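Local structure of cellulase, glycosyl hydrolase family 5, TPS linker, domain X (Spirochaeta thermophila, 5E9P) at residues 5-8 and 9-13; 50-53 and 54-57. The protein binds cellulose and xylan as a type A carbohydrate-binding module of family 64, probably helping a family 5 glycosyl hydrolase stay on its substrate. All blocks are in the same frame, centred on the assembly; numbering follows the deposited sequence.

Contact 1. Residues 5-8 and 9-13; sequences TEIA and LPFSY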
# COMPACT_ATOMS: atom_id res chain seq x y z
N THR A 5 2.20 2.87 -11.62
CA THR A 5 3.04 4.03 -11.53
C THR A 5 3.94 3.87 -10.33
O THR A 5 3.47 3.48 -9.22
CB THR A 5 2.10 5.36 -11.30
OG1 THR A 5 1.31 5.50 -12.50
CG2 THR A 5 2.89 6.50 -11.06
N GLU A 6 5.21 4.17 -10.47
CA GLU A 6 6.15 4.04 -9.39
C GLU A 6 5.95 5.19 -8.39
O GLU A 6 5.67 6.32 -8.80
CB GLU A 6 7.55 3.99 -9.94
CG GLU A 6 8.55 3.54 -8.90
CD GLU A 6 9.82 2.90 -9.42
OE1 GLU A 6 9.98 2.83 -10.68
OE2 GLU A 6 10.67 2.54 -8.63
N ILE A 7 6.11 4.86 -7.10
CA ILE A 7 6.02 5.82 -6.02
C ILE A 7 7.23 5.69 -5.12
O ILE A 7 7.90 4.64 -5.07
CB ILE A 7 4.71 5.67 -5.20
CG1 ILE A 7 4.62 4.29 -4.50
CG2 ILE A 7 3.51 5.93 -6.08
CD1 ILE A 7 3.56 4.19 -3.42
N ALA A 8 7.48 6.76 -4.37
CA ALA A 8 8.47 6.82 -3.31
C ALA A 8 7.78 6.76 -1.95
O ALA A 8 6.63 7.13 -1.82
CB ALA A 8 9.27 8.10 -3.40
N LEU A 9 8.57 6.29 -0.96
CA LEU A 9 8.10 6.29 0.43
C LEU A 9 8.93 7.29 1.20
O LEU A 9 10.13 7.43 0.94
CB LEU A 9 8.25 4.92 1.07
CG LEU A 9 7.51 3.80 0.29
CD1 LEU A 9 7.63 2.49 1.08
CD2 LEU A 9 6.09 4.15 0.02
N PRO A 10 8.34 8.00 2.19
CA PRO A 10 6.94 7.88 2.60
C PRO A 10 5.94 8.38 1.60
O PRO A 10 6.24 9.28 0.82
CB PRO A 10 6.89 8.72 3.88
CG PRO A 10 8.00 9.68 3.72
CD PRO A 10 9.08 8.98 3.03
N PHE A 11 4.76 7.82 1.66
CA PHE A 11 3.67 8.10 0.73
C PHE A 11 2.39 8.30 1.51
O PHE A 11 2.10 7.56 2.44
CB PHE A 11 3.52 6.89 -0.21
CG PHE A 11 2.43 7.00 -1.23
CD1 PHE A 11 2.66 7.63 -2.43
CD2 PHE A 11 1.18 6.49 -1.02
CE1 PHE A 11 1.69 7.67 -3.40
CE2 PHE A 11 0.20 6.57 -1.98
CZ PHE A 11 0.46 7.19 -3.15
N SER A 12 1.59 9.22 1.08
CA SER A 12 0.26 9.38 1.60
C SER A 12 -0.64 9.89 0.53
O SER A 12 -0.28 10.56 -0.46
CB SER A 12 0.27 10.28 2.84
OG SER A 12 0.84 11.55 2.54
N TYR A 13 -1.89 9.53 0.66
CA TYR A 13 -2.89 9.91 -0.29
C TYR A 13 -4.27 9.89 0.35
O TYR A 13 -4.57 8.97 1.12
CB TYR A 13 -2.84 8.97 -1.52
CG TYR A 13 -3.86 9.32 -2.56
CD1 TYR A 13 -3.67 10.39 -3.43
CD2 TYR A 13 -5.03 8.61 -2.67
CE1 TYR A 13 -4.64 10.74 -4.35
CE2 TYR A 13 -6.01 8.96 -3.58
CZ TYR A 13 -5.79 10.02 -4.45
OH TYR A 13 -6.79 10.34 -5.34
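Between Ile7 and Phe11 the chain leaves strand 5-6, bends through a cis peptide before Pro10 and enters strand 11-14; Ile7 CA and Phe11 CA are 7.5 Å apart, with both side chains pointing into the bend. The evidence for a specific meeting is the position of Ile7 CD1. It lies over one face of the Phe11 ring, 3.8 Å from the ring centroid and 17° off the ring normal, a CH-pi contact displaced a little toward the rim. The torsions help to place it: in Ile7, chi1 of 63° sets CG1 on the ring's side and the extended second torsion carries CD1 over the face, while Phe11 has CG opposite its own N (chi1 180°), turning the ring back toward the isoleucine. The second branch closes in as well, Ile7 CG2 coming to 3.7 Å from Phe11 CE1. The two side chains cross at about a right angle.

Leu9 adds a looser apolar touch, its CD2 standing 4.3 Å from Ile7 CD1. At the edge of the ring, near its plane, sits Ala8 O, which is 3.5 Å from Phe11 CB. Beyond the bend, Trp21 meets Phe11 edge-to-face and also touches Ile7, and Gln25 OE1 accepts a hydrogen bond from Leu9 N. Backbone bonds pair Ile7 with Lys22 and Phe11 with Ile85, so the two ends of the bend belong to different sheets. This is a sheet-to-sheet connection of a jelly-roll beta sandwich, here filled on its inner side by an aliphatic chain laid on an aromatic face.

Contact 2. Residues 50-53 and 54-57; sequences TDYT and NVWV
At the edge of the Tyr52 ring, near its plane, stands Val55 CG2, which is 4.0 Å from Tyr52 CB; Val57 approaches the ring obliquely, its CG1 lying 3.8 Å from Tyr52 CD1. Val57 also offers CG2 to the ring, at 4.0 Å from Tyr52 CE1, and the two side chains cross at about a right angle. Ile62 touches both of them from outside the segments. The Asn54 amide runs alongside Thr53, with ND2 3.5 Å from Thr53 CG2, while its OD1 accepts from Leu42 N.

The backbone from Tyr52 to Val55 is a type II beta turn, with Asn54 in the left-handed region (phi 63°). Tyr52 O and Val55 O are bridged by one water, which donates to each at 2.8 Å. Ahead of the turn, in one of the two conformers of Asp51, OD1 takes Thr53 N at 3.0 Å, nearly in line with its C-O bond, as an Asx turn. Thr53 OG1 donates to the same OD1 at 2.6 Å from above the carboxylate plane, 39° out of it. With OG1 beside its own N (chi1 -53°), Thr53 aims both donors at one oxygen. A valine in its place would lack the hydroxyl, which would probably leave Leu45 N, now bonded to OG1, without its acceptor and Asp51 OD1 with a weaker grip.

The chemistry is thus divided: valines pack on the tyrosine, while several polar atoms of the bend are tied by side chains and by one water; in the Asp51 conformer that makes both bonds, two donors on one oxygen would probably favour the ionised carboxylate.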
# COMPACT_ATOMS: atom_id res chain seq x y z
N THR A 50 -2.41 -9.85 -1.35
CA THR A 50 -3.08 -10.02 -0.08
C THR A 50 -3.89 -8.76 0.23
O THR A 50 -3.46 -7.64 -0.01
CB THR A 50 -2.05 -10.31 1.01
OG1 THR A 50 -1.36 -11.51 0.67
CG2 THR A 50 -2.70 -10.41 2.39
N ASP A 51 -5.07 -8.99 0.80
CA ASP A 51 -6.00 -7.90 1.14
C ASP A 51 -5.53 -7.26 2.46
O ASP A 51 -5.42 -7.93 3.53
CB ASP A 51 -7.40 -8.58 1.19
CG ASP A 51 -8.54 -7.60 1.36
OD1 ASP A 51 -8.28 -6.54 1.87
OD2 ASP A 51 -9.69 -8.00 1.15
N TYR A 52 -5.23 -5.97 2.41
CA TYR A 52 -4.88 -5.11 3.56
C TYR A 52 -5.86 -3.92 3.62
O TYR A 52 -5.46 -2.82 3.97
CB TYR A 52 -3.44 -4.66 3.52
CG TYR A 52 -2.44 -5.79 3.57
CD1 TYR A 52 -2.22 -6.50 4.72
CD2 TYR A 52 -1.77 -6.17 2.43
CE1 TYR A 52 -1.30 -7.61 4.71
CE2 TYR A 52 -0.91 -7.18 2.43
CZ TYR A 52 -0.68 -7.90 3.51
OH TYR A 52 0.22 -8.96 3.48
N THR A 53 -7.11 -4.15 3.27
CA THR A 53 -8.08 -3.04 3.19
C THR A 53 -8.42 -2.54 4.57
O THR A 53 -8.97 -3.35 5.39
CB THR A 53 -9.32 -3.51 2.44
OG1 THR A 53 -8.97 -4.08 1.17
CG2 THR A 53 -10.29 -2.37 2.18
N ASN A 54 -8.20 -1.28 4.86
CA ASN A 54 -8.68 -0.68 6.10
C ASN A 54 -8.06 -1.30 7.32
O ASN A 54 -8.73 -1.54 8.33
CB ASN A 54 -10.20 -0.65 6.19
CG ASN A 54 -10.82 0.01 5.01
OD1 ASN A 54 -10.31 0.97 4.44
ND2 ASN A 54 -12.00 -0.48 4.63
N VAL A 55 -6.74 -1.51 7.30
CA VAL A 55 -5.99 -2.04 8.44
C VAL A 55 -4.72 -1.27 8.66
O VAL A 55 -4.20 -0.58 7.73
CB VAL A 55 -5.64 -3.51 8.30
CG1 VAL A 55 -6.84 -4.36 8.07
CG2 VAL A 55 -4.54 -3.76 7.22
N TRP A 56 -4.15 -1.43 9.82
CA TRP A 56 -2.76 -1.09 10.10
C TRP A 56 -1.93 -2.35 9.94
O TRP A 56 -2.29 -3.37 10.58
CB TRP A 56 -2.60 -0.56 11.55
CG TRP A 56 -1.30 0.05 11.88
CD1 TRP A 56 -1.09 1.40 12.05
CD2 TRP A 56 -0.03 -0.56 12.26
NE1 TRP A 56 0.18 1.67 12.46
CE2 TRP A 56 0.86 0.50 12.60
CE3 TRP A 56 0.43 -1.87 12.31
CZ2 TRP A 56 2.20 0.27 12.98
CZ3 TRP A 56 1.80 -2.07 12.70
CH2 TRP A 56 2.61 -0.97 13.01
N VAL A 57 -0.85 -2.36 9.19
CA VAL A 57 0.01 -3.52 9.04
C VAL A 57 1.44 -3.05 8.92
O VAL A 57 1.72 -2.05 8.21
CB VAL A 57 -0.44 -4.41 7.87
CG1 VAL A 57 -0.47 -3.65 6.53
CG2 VAL A 57 0.42 -5.66 7.74
O HOH W 1 -3.97 -0.73 4.99

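In the fold
Both contacts lie at the surface, though contact 2 includes the buried Val57 whereas every touching residue of contact 1 keeps some exposure. Each carries the chain from an outermost strand of the mixed sheet to an outermost strand of the antiparallel one: 5-6 to 11-14 in contact 1, 50-51 to 56-58 in contact 2. They therefore bridge the same two sheets along opposite margins, on opposite sides of the chain's centre, with contact centres about 17 Å apart and nearest atoms about 10 Å apart. Despite these equivalent places, their chemistry differs. Residues 5-13 meet across the bend through apolar and CH-pi packing, whereas 50-57 combine apolar packing with an Asx turn and a water bridge.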